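Local coordinates for cytosine-specific methyltransferase (Escherichia coli O157:H7 EDL933, PDB 3G7U), which probably catalyses transfer of a methyl group from S-adenosyl-L-methionine to carbon 5 of cytosine in DNA, at residues V5-S10 with G74-P79; A22-K27 with Y358-L363; A117-G122 with Y165-V170. All blocks are in the same frame, centred on the assembly; numbering follows the deposited sequence. Where two conformers were deposited one is given.

Interaction 1. Residues V5-S10 with G74-P79; sequences VIDLFS and GIIGGP
Val-5 to Leu-8 and Gly-74 to Gly-77 pair as adjacent parallel strands at the centre of the Rossmann-like methyltransferase sheet. The backbone ladder runs from Ile-6 N on Gly-74 O, through Ile-76 N on Ile-6 O and Leu-8 N on Ile-76 O (the last 2.9 Å), and ends with Gly-78 N on Leu-8 O just as both chains leave the sheet. Gly-77 is nearly fully extended, with its CA only 3.0 Å from Leu-8 O.

One face carries Val-5, Asp-7 and Ile-76. With CG1 of Ile-76 lodged between its backbone N and carbonyl carbon (chi1 71°), that branch lies against Asp-7, and Ile-76 CD1 reaches back to Val-5 CG2 at 4.1 Å. Helix 14-22 lies over this face, and its Ser-16 OG hydrogen-bonds Asp-7 OD2, holding the carboxylate at the strand end. On the other face, Leu-8 CD1 rests on Ile-75 CG2 (3.8 Å) beneath helix 94-110.

Beyond the strands, Phe-9 leans across to the loop of Gly-78 and Pro-79: Phe-9 CB lies 3.4 Å from Gly-78 O, and the CE2 side of the ring comes near Pro-79 CA. The DLFSG and GGPPC sequences starting here are the first and fourth conserved motifs of the family, which typically form the cofactor-binding loop and the loop of the catalytic cysteine, predicted to be Cys-81.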
ATOM      1  N   VAL A   5       7.851  -8.591 -11.884  1.00 23.42           N
ATOM      2  CA  VAL A   5       7.127  -9.119 -10.746  1.00 21.53           C
ATOM      3  C   VAL A   5       5.650  -9.343 -11.066  1.00 19.23           C
ATOM      4  O   VAL A   5       5.076  -8.720 -11.957  1.00 18.87           O
ATOM      5  CB  VAL A   5       7.265  -8.198  -9.459  1.00 24.92           C
ATOM      6  CG1 VAL A   5       8.748  -7.975  -9.117  1.00 24.72           C
ATOM      7  CG2 VAL A   5       6.575  -6.865  -9.607  1.00 23.91           C
ATOM      8  N   ILE A   6       5.079 -10.271 -10.323  1.00 15.81           N
ATOM      9  CA  ILE A   6       3.645 -10.478 -10.220  0.50 18.25           C
ATOM     10  C   ILE A   6       3.239 -10.100  -8.791  1.00 17.84           C
ATOM     11  O   ILE A   6       3.909 -10.523  -7.857  1.00 19.73           O
ATOM     12  CB  ILE A   6       3.322 -11.969 -10.339  0.50 17.12           C
ATOM     13  CG1 ILE A   6       3.747 -12.504 -11.694  0.50 16.55           C
ATOM     14  CG2 ILE A   6       1.829 -12.229 -10.141  0.50 16.53           C
ATOM     15  CD1 ILE A   6       3.404 -13.963 -11.853  0.50 20.72           C
ATOM     16  N   ASP A   7       2.153  -9.359  -8.631  1.00 19.39           N
ATOM     17  CA  ASP A   7       1.638  -9.008  -7.275  1.00 18.95           C
ATOM     18  C   ASP A   7       0.339  -9.776  -6.952  1.00 17.42           C
ATOM     19  O   ASP A   7      -0.699  -9.552  -7.597  1.00 19.83           O
ATOM     20  CB  ASP A   7       1.455  -7.470  -7.282  1.00 16.28           C
ATOM     21  CG  ASP A   7       1.121  -6.853  -5.885  1.00 18.48           C
ATOM     22  OD1 ASP A   7       0.922  -7.589  -4.881  1.00 21.64           O
ATOM     23  OD2 ASP A   7       1.064  -5.583  -5.844  1.00 26.81           O
ATOM     24  N   LEU A   8       0.429 -10.750  -6.035  1.00 15.18           N
ATOM     25  CA  LEU A   8      -0.680 -11.541  -5.595  1.00 20.87           C
ATOM     26  C   LEU A   8      -1.391 -10.862  -4.430  1.00 21.79           C
ATOM     27  O   LEU A   8      -0.730 -10.395  -3.527  1.00 23.06           O
ATOM     28  CB  LEU A   8      -0.182 -12.913  -5.164  1.00 20.97           C
ATOM     29  CG  LEU A   8       0.577 -13.700  -6.259  1.00 21.82           C
ATOM     30  CD1 LEU A   8       0.986 -15.094  -5.694  1.00 20.40           C
ATOM     31  CD2 LEU A   8      -0.290 -13.894  -7.525  1.00 25.22           C
ATOM     32  N   PHE A   9      -2.730 -10.843  -4.463  1.00 16.95           N
ATOM     33  CA  PHE A   9      -3.540 -10.166  -3.453  1.00 20.96           C
ATOM     34  C   PHE A   9      -3.156  -8.689  -3.506  1.00 20.62           C
ATOM     35  O   PHE A   9      -2.834  -8.085  -2.492  1.00 23.45           O
ATOM     36  CB  PHE A   9      -3.239 -10.743  -2.081  1.00 16.83           C
ATOM     37  CG  PHE A   9      -3.350 -12.242  -2.013  1.00 19.84           C
ATOM     38  CD1 PHE A   9      -4.586 -12.858  -1.905  1.00 21.41           C
ATOM     39  CD2 PHE A   9      -2.199 -13.023  -1.973  1.00 23.01           C
ATOM     40  CE1 PHE A   9      -4.661 -14.257  -1.830  1.00 21.85           C
ATOM     41  CE2 PHE A   9      -2.271 -14.406  -1.895  1.00 23.32           C
ATOM     42  CZ  PHE A   9      -3.492 -15.003  -1.806  1.00 21.78           C
ATOM     43  N   SER A  10      -3.207  -8.107  -4.690  1.00 19.35           N
ATOM     44  CA  SER A  10      -2.586  -6.825  -4.912  1.00 17.71           C
ATOM     45  C   SER A  10      -3.331  -5.646  -4.285  1.00 20.01           C
ATOM     46  O   SER A  10      -2.726  -4.563  -4.051  1.00 20.06           O
ATOM     47  CB  SER A  10      -2.512  -6.559  -6.429  1.00 21.45           C
ATOM     48  OG  SER A  10      -3.832  -6.416  -7.000  1.00 20.36           O
ATOM     49  N   GLY A  74      10.241 -11.879  -9.584  1.00 23.66           N
ATOM     50  CA  GLY A  74       9.783 -11.765  -8.190  1.00 19.43           C
ATOM     51  C   GLY A  74       8.312 -12.064  -8.033  1.00 23.02           C
ATOM     52  O   GLY A  74       7.546 -11.713  -8.909  1.00 23.74           O
ATOM     53  N   ILE A  75       7.918 -12.753  -6.955  1.00 20.08           N
ATOM     54  CA  ILE A  75       6.502 -12.843  -6.578  1.00 16.81           C
ATOM     55  C   ILE A  75       6.337 -12.033  -5.270  1.00 20.41           C
ATOM     56  O   ILE A  75       7.021 -12.337  -4.268  1.00 19.50           O
ATOM     57  CB  ILE A  75       6.076 -14.281  -6.382  1.00 19.19           C
ATOM     58  CG1 ILE A  75       5.970 -14.951  -7.768  1.00 18.44           C
ATOM     59  CG2 ILE A  75       4.678 -14.418  -5.723  1.00 20.42           C
ATOM     60  CD1 ILE A  75       5.849 -16.452  -7.656  1.00 24.20           C
ATOM     61  N   ILE A  76       5.485 -11.001  -5.318  1.00 19.65           N
ATOM     62  CA  ILE A  76       5.268 -10.150  -4.144  1.00 20.01           C
ATOM     63  C   ILE A  76       3.785 -10.214  -3.806  1.00 22.19           C
ATOM     64  O   ILE A  76       2.964 -10.562  -4.655  1.00 21.27           O
ATOM     65  CB  ILE A  76       5.781  -8.713  -4.373  1.00 18.99           C
ATOM     66  CG1 ILE A  76       4.900  -7.965  -5.367  1.00 20.49           C
ATOM     67  CG2 ILE A  76       7.299  -8.751  -4.854  1.00 19.91           C
ATOM     68  CD1 ILE A  76       5.366  -6.547  -5.752  1.00 22.49           C
ATOM     69  N   GLY A  77       3.429  -9.958  -2.557  1.00 18.48           N
ATOM     70  CA  GLY A  77       2.003  -9.890  -2.309  1.00 17.13           C
ATOM     71  C   GLY A  77       1.675  -9.850  -0.834  1.00 17.81           C
ATOM     72  O   GLY A  77       2.579  -9.848   0.007  1.00 21.93           O
ATOM     73  N   GLY A  78       0.388  -9.875  -0.542  1.00 19.03           N
ATOM     74  CA  GLY A  78      -0.101  -9.942   0.847  1.00 20.92           C
ATOM     75  C   GLY A  78      -0.914 -11.191   1.127  1.00 25.23           C
ATOM     76  O   GLY A  78      -2.126 -11.137   1.078  1.00 27.94           O
ATOM     77  N   PRO A  79      -0.262 -12.310   1.478  1.00 24.16           N
ATOM     78  CA  PRO A  79      -1.045 -13.502   1.725  1.00 28.40           C
ATOM     79  C   PRO A  79      -1.962 -13.267   2.925  1.00 30.99           C
ATOM     80  O   PRO A  79      -1.509 -12.739   3.942  1.00 31.39           O
ATOM     81  CB  PRO A  79       0.010 -14.556   2.047  1.00 26.57           C
ATOM     82  CG  PRO A  79       1.183 -13.856   2.399  1.00 28.81           C
ATOM     83  CD  PRO A  79       1.178 -12.575   1.633  1.00 23.01           C
TER

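Interaction 2. Residues A22-K27 with Y358-L363; sequences AGFDVK and YILKGL
Ala-22 and Phe-24 meet helix 353-367 on either side of Gly-23, whose positive phi closes helix 14-22 in a Schellman motif and leads the chain into strand 25-30 of the Rossmann-like sheet. The two side chains use the helix differently. Ala-22 presses its methyl directly onto the backbone, with Ala-22 CB 3.4 Å from Lys-361 N and 3.9 Å from Leu-360 CB, so the small residue lets the two helices come close.

Phe-24 approaches with the rim of its ring. Phe-24 CE2 lies 3.4 Å from Leu-360 O, which sits at the ring edge near its plane, so the carbonyl oxygen faces the slightly positive ring hydrogens. The Phe-24 and Leu-360 side chains cross at about a right angle, and Phe-24 CE2 also touches Leu-360 CD2 at 4.1 Å. Farther round the ring, CZ approaches Leu-363 CB more loosely. The same ring meets Tyr-364 edge to face and Phe-114 at a slant, while Leu-360 and Leu-363 continue onto Leu-116; the contact thus joins the C-terminal helix to helix 14-22 and to the central sheet.

Lys-361, partly exposed, borders the contact. Its CG is anti to the backbone N (chi1 -172°), and a bend at chi2 folds the chain back over the end of helix 14-22, where Lys-361 CD passes 3.2 Å from Ala-22 O. A positive charge there would probably be favoured by the partial negative charge at a helix C-terminus. The ammonium comes from above the carbonyl plane, 56° out of it, and Lys-361 NZ bonds Ala-22 O at 3.1 Å.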
ATOM      1  N   ALA A  22      10.756   1.216  -7.387  1.00 23.51           N
ATOM      2  CA  ALA A  22      12.025   0.558  -7.113  1.00 25.51           C
ATOM      3  C   ALA A  22      12.693   0.034  -8.374  1.00 27.47           C
ATOM      4  O   ALA A  22      13.848  -0.358  -8.309  1.00 33.68           O
ATOM      5  CB  ALA A  22      11.841  -0.603  -6.116  1.00 21.11           C
ATOM      6  N   GLY A  23      11.981   0.015  -9.499  1.00 27.71           N
ATOM      7  CA  GLY A  23      12.575  -0.388 -10.783  1.00 27.38           C
ATOM      8  C   GLY A  23      12.043  -1.675 -11.402  1.00 30.12           C
ATOM      9  O   GLY A  23      12.392  -1.988 -12.538  1.00 29.65           O
ATOM     10  N   PHE A  24      11.168  -2.394 -10.689  1.00 24.69           N
ATOM     11  CA  PHE A  24      10.548  -3.593 -11.216  1.00 26.55           C
ATOM     12  C   PHE A  24       9.432  -3.280 -12.194  1.00 30.09           C
ATOM     13  O   PHE A  24       8.812  -2.206 -12.152  1.00 27.50           O
ATOM     14  CB  PHE A  24      10.011  -4.451 -10.073  1.00 22.62           C
ATOM     15  CG  PHE A  24      11.052  -4.980  -9.159  1.00 27.54           C
ATOM     16  CD1 PHE A  24      11.829  -6.093  -9.508  1.00 27.31           C
ATOM     17  CD2 PHE A  24      11.247  -4.403  -7.908  1.00 25.46           C
ATOM     18  CE1 PHE A  24      12.801  -6.602  -8.624  1.00 25.41           C
ATOM     19  CE2 PHE A  24      12.185  -4.909  -7.037  1.00 25.81           C
ATOM     20  CZ  PHE A  24      12.975  -6.012  -7.385  1.00 24.63           C
ATOM     21  N   ASP A  25       9.179  -4.211 -13.118  1.00 25.10           N
ATOM     22  CA  ASP A  25       8.042  -4.077 -14.018  1.00 26.21           C
ATOM     23  C   ASP A  25       6.947  -4.935 -13.399  1.00 23.05           C
ATOM     24  O   ASP A  25       7.149  -6.133 -13.241  1.00 26.84           O
ATOM     25  CB  ASP A  25       8.440  -4.634 -15.401  1.00 29.05           C
ATOM     26  CG  ASP A  25       7.452  -4.284 -16.489  1.00 47.45           C
ATOM     27  OD1 ASP A  25       6.257  -4.047 -16.187  1.00 52.75           O
ATOM     28  OD2 ASP A  25       7.867  -4.259 -17.672  1.00 53.88           O
ATOM     29  N   VAL A  26       5.807  -4.348 -13.040  1.00 23.86           N
ATOM     30  CA  VAL A  26       4.713  -5.120 -12.401  1.00 21.21           C
ATOM     31  C   VAL A  26       3.915  -5.649 -13.586  1.00 21.13           C
ATOM     32  O   VAL A  26       3.185  -4.899 -14.243  1.00 24.89           O
ATOM     33  CB  VAL A  26       3.813  -4.249 -11.500  1.00 25.90           C
ATOM     34  CG1 VAL A  26       2.567  -5.056 -10.990  1.00 21.65           C
ATOM     35  CG2 VAL A  26       4.651  -3.697 -10.315  1.00 23.10           C
ATOM     36  N   LYS A  27       4.116  -6.921 -13.887  1.00 20.52           N
ATOM     37  CA  LYS A  27       3.568  -7.486 -15.142  1.00 24.18           C
ATOM     38  C   LYS A  27       2.130  -7.965 -14.976  1.00 23.37           C
ATOM     39  O   LYS A  27       1.367  -7.986 -15.947  1.00 21.36           O
ATOM     40  CB  LYS A  27       4.416  -8.650 -15.651  1.00 23.04           C
ATOM     41  CG  LYS A  27       5.784  -8.279 -16.160  1.00 23.09           C
ATOM     42  CD  LYS A  27       5.662  -7.355 -17.356  1.00 30.36           C
ATOM     43  CE  LYS A  27       6.859  -7.487 -18.257  1.00 32.82           C
ATOM     44  NZ  LYS A  27       6.878  -6.433 -19.290  1.00 35.30           N
ATOM     45  N   TYR A 358      11.013   1.539  -0.515  1.00 28.78           N
ATOM     46  CA  TYR A 358      12.293   1.424   0.157  1.00 32.44           C
ATOM     47  C   TYR A 358      12.797  -0.000   0.225  1.00 31.06           C
ATOM     48  O   TYR A 358      13.946  -0.244  -0.153  1.00 31.29           O
ATOM     49  CB  TYR A 358      12.265   2.057   1.544  1.00 35.05           C
ATOM     50  CG  TYR A 358      13.648   2.545   1.968  1.00 43.47           C
ATOM     51  CD1 TYR A 358      14.050   3.860   1.706  1.00 37.84           C
ATOM     52  CD2 TYR A 358      14.552   1.692   2.601  1.00 44.93           C
ATOM     53  CE1 TYR A 358      15.313   4.324   2.071  1.00 44.76           C
ATOM     54  CE2 TYR A 358      15.824   2.149   2.969  1.00 47.60           C
ATOM     55  CZ  TYR A 358      16.191   3.471   2.701  1.00 47.65           C
ATOM     56  OH  TYR A 358      17.442   3.958   3.061  1.00 51.21           O
ATOM     57  N   ILE A 359      11.947  -0.903   0.730  1.00 28.04           N
ATOM     58  CA  ILE A 359      12.259  -2.325   0.879  0.50 26.80           C
ATOM     59  C   ILE A 359      12.539  -2.989  -0.469  1.00 29.18           C
ATOM     60  O   ILE A 359      13.535  -3.702  -0.610  1.00 28.24           O
ATOM     61  CB  ILE A 359      11.125  -3.082   1.610  0.50 26.12           C
ATOM     62  CG1 ILE A 359      10.833  -2.461   2.993  0.50 25.87           C
ATOM     63  CG2 ILE A 359      11.414  -4.585   1.704  0.50 26.42           C
ATOM     64  CD1 ILE A 359      12.040  -2.377   3.964  0.50 21.91           C
ATOM     65  N   LEU A 360      11.651  -2.755  -1.443  1.00 23.08           N
ATOM     66  CA  LEU A 360      11.819  -3.349  -2.774  1.00 24.81           C
ATOM     67  C   LEU A 360      13.056  -2.804  -3.519  1.00 24.68           C
ATOM     68  O   LEU A 360      13.646  -3.532  -4.311  1.00 28.16           O
ATOM     69  CB  LEU A 360      10.503  -3.214  -3.579  1.00 22.14           C
ATOM     70  CG  LEU A 360       9.459  -4.278  -3.139  1.00 22.73           C
ATOM     71  CD1 LEU A 360       8.033  -3.829  -3.500  1.00 20.46           C
ATOM     72  CD2 LEU A 360       9.768  -5.665  -3.785  1.00 23.06           C
ATOM     73  N   LYS A 361      13.461  -1.546  -3.274  1.00 25.21           N
ATOM     74  CA  LYS A 361      14.671  -0.992  -3.947  1.00 30.29           C
ATOM     75  C   LYS A 361      15.934  -1.723  -3.469  1.00 31.10           C
ATOM     76  O   LYS A 361      16.874  -1.907  -4.248  1.00 30.81           O
ATOM     77  CB  LYS A 361      14.821   0.543  -3.754  1.00 31.43           C
ATOM     78  CG  LYS A 361      15.964   1.221  -4.583  1.00 33.31           C
ATOM     79  CD  LYS A 361      15.752   1.011  -6.086  1.00 40.17           C
ATOM     80  CE  LYS A 361      16.706   1.771  -7.020  1.00 45.04           C
ATOM     81  NZ  LYS A 361      16.275   1.503  -8.471  1.00 47.30           N
ATOM     82  N   GLY A 362      15.921  -2.150  -2.213  1.00 29.64           N
ATOM     83  CA  GLY A 362      16.976  -2.968  -1.634  1.00 35.87           C
ATOM     84  C   GLY A 362      17.127  -4.258  -2.416  1.00 39.02           C
ATOM     85  O   GLY A 362      18.238  -4.623  -2.809  1.00 39.43           O
ATOM     86  N   LEU A 363      16.009  -4.931  -2.680  1.00 33.97           N
ATOM     87  CA  LEU A 363      16.007  -6.151  -3.481  1.00 30.64           C
ATOM     88  C   LEU A 363      16.420  -5.907  -4.926  1.00 28.36           C
ATOM     89  O   LEU A 363      17.135  -6.729  -5.483  1.00 36.36           O
ATOM     90  CB  LEU A 363      14.646  -6.853  -3.441  1.00 30.40           C
ATOM     91  CG  LEU A 363      14.375  -7.571  -2.131  1.00 30.35           C
ATOM     92  CD1 LEU A 363      12.892  -7.651  -1.817  1.00 31.21           C
ATOM     93  CD2 LEU A 363      15.015  -8.948  -2.193  1.00 29.53           C
TER

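Interaction 3. Residues A117-G122 with Y165-V170; sequences AENVPG and YFFIGV
Ala-117 O accepts a hydrogen bond from Phe-167 N at 2.8 Å and is also met by the CA-H of Phe-166, with that CA 3.4 Å away. Ala-117 N returns the bond to Phe-167 O (2.9 Å), making Ala-117 and Phe-167 a hydrogen-bonded antiparallel pair. Two residues on, Asn-119 and Tyr-165 repeat the pattern, with Tyr-165 N on Asn-119 O at 2.8 Å.

Between them Glu-118 faces Phe-166 in a non-hydrogen-bonded pair. Glu-118 CB rests 3.9 Å from Phe-166 CE1, but its CG sits between the backbone N and the carbonyl carbon (chi1 61°) and the chain bends at chi2, which carries the carboxylate away from the ring to a salt bridge between OE2 and Arg-164 NE.

On the opposite face, the Asn-119 and Phe-167 side chains cross at about a right angle, amide and ring planes 70° apart, with Asn-119 OD1 3.6 Å from Phe-167 CE2. Asn-119 ND2 makes a weak hydrogen bond to Pro-79 O, which ties the amide to the loop of Cys-81, the predicted active-site residue. As strand 114-119 runs out, Tyr-165 turns its ring edge to Pro-121, whose CA lies in the ring plane 3.9 Å from Tyr-165 CE2.

Ala-117 and Phe-167 also pack against helix 94-110. The Glu-118, Asn-119, Val-120 sequence is the ENV signature, motif VI of the cytosine-5 methyltransferases; as in relatives, its glutamate probably faces the target cytosine at the catalytic site.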
ATOM      1  N   ALA A 117       6.564 -11.247   0.907  1.00 21.42           N
ATOM      2  CA  ALA A 117       5.196 -11.246   1.441  1.00 22.07           C
ATOM      3  C   ALA A 117       5.106 -10.196   2.534  1.00 24.00           C
ATOM      4  O   ALA A 117       6.070  -9.984   3.273  1.00 22.64           O
ATOM      5  CB  ALA A 117       4.848 -12.588   2.015  1.00 21.16           C
ATOM      6  N   GLU A 118       3.976  -9.509   2.590  1.00 23.42           N
ATOM      7  CA  GLU A 118       3.738  -8.522   3.661  1.00 24.03           C
ATOM      8  C   GLU A 118       2.547  -9.011   4.468  1.00 27.32           C
ATOM      9  O   GLU A 118       1.584  -9.558   3.908  1.00 23.59           O
ATOM     10  CB  GLU A 118       3.517  -7.125   3.085  1.00 23.99           C
ATOM     11  CG  GLU A 118       2.307  -6.947   2.131  1.00 31.96           C
ATOM     12  CD  GLU A 118       0.963  -6.715   2.856  1.00 38.15           C
ATOM     13  OE1 GLU A 118      -0.093  -6.661   2.184  1.00 31.50           O
ATOM     14  OE2 GLU A 118       0.956  -6.563   4.097  1.00 33.98           O
ATOM     15  N   ASN A 119       2.596  -8.858   5.794  1.00 26.45           N
ATOM     16  CA  ASN A 119       1.479  -9.252   6.623  1.00 24.42           C
ATOM     17  C   ASN A 119       1.307  -8.203   7.742  1.00 30.75           C
ATOM     18  O   ASN A 119       2.255  -7.554   8.128  1.00 31.57           O
ATOM     19  CB  ASN A 119       1.681 -10.621   7.263  1.00 26.52           C
ATOM     20  CG  ASN A 119       1.450 -11.779   6.291  1.00 34.33           C
ATOM     21  OD1 ASN A 119       2.386 -12.206   5.630  1.00 33.58           O
ATOM     22  ND2 ASN A 119       0.212 -12.307   6.235  1.00 29.06           N
ATOM     23  N   VAL A 120       0.094  -8.055   8.239  1.00 32.13           N
ATOM     24  CA  VAL A 120      -0.143  -7.213   9.435  1.00 31.19           C
ATOM     25  C   VAL A 120       0.079  -8.052  10.694  1.00 30.13           C
ATOM     26  O   VAL A 120       0.005  -9.286  10.640  1.00 29.17           O
ATOM     27  CB  VAL A 120      -1.587  -6.631   9.407  1.00 32.14           C
ATOM     28  CG1 VAL A 120      -1.718  -5.629   8.283  1.00 35.17           C
ATOM     29  CG2 VAL A 120      -2.620  -7.746   9.258  1.00 33.29           C
ATOM     30  N   PRO A 121       0.335  -7.395  11.860  1.00 33.19           N
ATOM     31  CA  PRO A 121       0.374  -8.145  13.126  1.00 29.37           C
ATOM     32  C   PRO A 121      -0.814  -9.084  13.313  1.00 32.81           C
ATOM     33  O   PRO A 121      -1.930  -8.752  12.918  1.00 32.64           O
ATOM     34  CB  PRO A 121       0.367  -7.025  14.176  1.00 33.85           C
ATOM     35  CG  PRO A 121       1.189  -5.945  13.511  1.00 30.06           C
ATOM     36  CD  PRO A 121       0.666  -5.968  12.073  1.00 31.21           C
ATOM     37  N   GLY A 122      -0.556 -10.256  13.894  1.00 30.53           N
ATOM     38  CA  GLY A 122      -1.526 -11.328  13.972  1.00 32.25           C
ATOM     39  C   GLY A 122      -0.891 -12.589  13.426  1.00 34.39           C
ATOM     40  O   GLY A 122      -1.169 -13.695  13.893  1.00 35.28           O
ATOM     41  N   TYR A 165       4.814  -6.546   8.817  1.00 27.62           N
ATOM     42  CA  TYR A 165       5.896  -7.530   8.727  1.00 27.06           C
ATOM     43  C   TYR A 165       6.206  -7.762   7.256  1.00 26.21           C
ATOM     44  O   TYR A 165       5.286  -7.825   6.435  1.00 28.85           O
ATOM     45  CB  TYR A 165       5.449  -8.857   9.288  1.00 27.91           C
ATOM     46  CG  TYR A 165       5.421  -8.960  10.800  1.00 30.85           C
ATOM     47  CD1 TYR A 165       6.591  -9.174  11.535  1.00 30.79           C
ATOM     48  CD2 TYR A 165       4.211  -8.908  11.480  1.00 29.49           C
ATOM     49  CE1 TYR A 165       6.548  -9.303  12.942  1.00 32.29           C
ATOM     50  CE2 TYR A 165       4.157  -9.034  12.888  1.00 32.03           C
ATOM     51  CZ  TYR A 165       5.327  -9.229  13.596  1.00 30.00           C
ATOM     52  OH  TYR A 165       5.264  -9.381  14.960  1.00 33.24           O
ATOM     53  N   PHE A 166       7.484  -7.881   6.915  1.00 24.42           N
ATOM     54  CA  PHE A 166       7.876  -8.327   5.584  1.00 24.92           C
ATOM     55  C   PHE A 166       8.666  -9.612   5.689  1.00 25.97           C
ATOM     56  O   PHE A 166       9.571  -9.721   6.513  1.00 26.08           O
ATOM     57  CB  PHE A 166       8.712  -7.272   4.918  1.00 20.47           C
ATOM     58  CG  PHE A 166       7.939  -6.055   4.522  1.00 27.65           C
ATOM     59  CD1 PHE A 166       7.372  -5.962   3.257  1.00 29.59           C
ATOM     60  CD2 PHE A 166       7.755  -4.996   5.412  1.00 31.61           C
ATOM     61  CE1 PHE A 166       6.634  -4.800   2.862  1.00 27.62           C
ATOM     62  CE2 PHE A 166       7.011  -3.844   5.020  1.00 29.90           C
ATOM     63  CZ  PHE A 166       6.467  -3.758   3.747  1.00 30.42           C
ATOM     64  N   PHE A 167       8.308 -10.585   4.847  1.00 22.49           N
ATOM     65  CA  PHE A 167       8.960 -11.885   4.811  1.00 22.25           C
ATOM     66  C   PHE A 167       9.592 -12.019   3.442  1.00 24.40           C
ATOM     67  O   PHE A 167       8.862 -12.001   2.467  1.00 23.67           O
ATOM     68  CB  PHE A 167       7.955 -13.001   5.021  1.00 25.01           C
ATOM     69  CG  PHE A 167       7.261 -12.941   6.362  1.00 30.59           C
ATOM     70  CD1 PHE A 167       7.857 -13.472   7.493  1.00 36.58           C
ATOM     71  CD2 PHE A 167       6.015 -12.330   6.490  1.00 32.76           C
ATOM     72  CE1 PHE A 167       7.219 -13.399   8.752  1.00 37.97           C
ATOM     73  CE2 PHE A 167       5.366 -12.252   7.735  1.00 36.65           C
ATOM     74  CZ  PHE A 167       5.966 -12.785   8.858  1.00 32.93           C
ATOM     75  N   ILE A 168      10.934 -12.110   3.385  1.00 24.04           N
ATOM     76  CA  ILE A 168      11.667 -12.051   2.101  1.00 25.31           C
ATOM     77  C   ILE A 168      12.471 -13.351   1.927  1.00 30.07           C
ATOM     78  O   ILE A 168      13.026 -13.876   2.894  1.00 26.29           O
ATOM     79  CB  ILE A 168      12.586 -10.812   2.020  1.00 30.42           C
ATOM     80  CG1 ILE A 168      11.757  -9.533   1.996  1.00 24.94           C
ATOM     81  CG2 ILE A 168      13.499 -10.852   0.766  1.00 30.01           C
ATOM     82  CD1 ILE A 168      12.539  -8.292   2.378  1.00 31.85           C
ATOM     83  N   GLY A 169      12.503 -13.896   0.707  1.00 24.03           N
ATOM     84  CA  GLY A 169      13.323 -15.090   0.468  1.00 27.99           C
ATOM     85  C   GLY A 169      14.020 -14.840  -0.840  1.00 27.38           C
ATOM     86  O   GLY A 169      13.489 -14.149  -1.696  1.00 24.62           O
ATOM     87  N   VAL A 170      15.233 -15.367  -0.995  1.00 26.27           N
ATOM     88  CA  VAL A 170      15.966 -15.181  -2.237  0.50 26.54           C
ATOM     89  C   VAL A 170      16.508 -16.531  -2.663  1.00 26.79           C
ATOM     90  O   VAL A 170      16.851 -17.355  -1.839  1.00 29.44           O
ATOM     91  CB  VAL A 170      17.127 -14.153  -2.164  0.50 25.67           C
ATOM     92  CG1 VAL A 170      16.611 -12.710  -2.025  0.50 26.00           C
ATOM     93  CG2 VAL A 170      18.135 -14.523  -1.085  0.50 21.74           C
TER

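Overall arrangement
All three interactions meet on one seven-stranded mixed sheet. Interaction 1 joins its central strands 4-8 and 74-77; interaction 3, about 11 Å away between centres, joins 114-119 to the antiparallel 163-171, and Gly-77 O to Glu-118 N probably bonds the two pairs together. Interaction 2, about 12 Å from interaction 1 and 15 Å from interaction 3, brings helix 353-367 to the turn between helix 14-22 and strand 25-30; Leu-363 and Ile-359 pack on Ile-168. Along the chain, interactions 1 and 2 interleave; interaction 3 follows interaction 1, nested within interaction 2. The C-terminal helix thus returns to the sheet's beginning, consistent with the family's cofactor-binding fold. Interaction 1 leads into the loop of Cys-81, predicted catalytic; Asn-119 lies beside it.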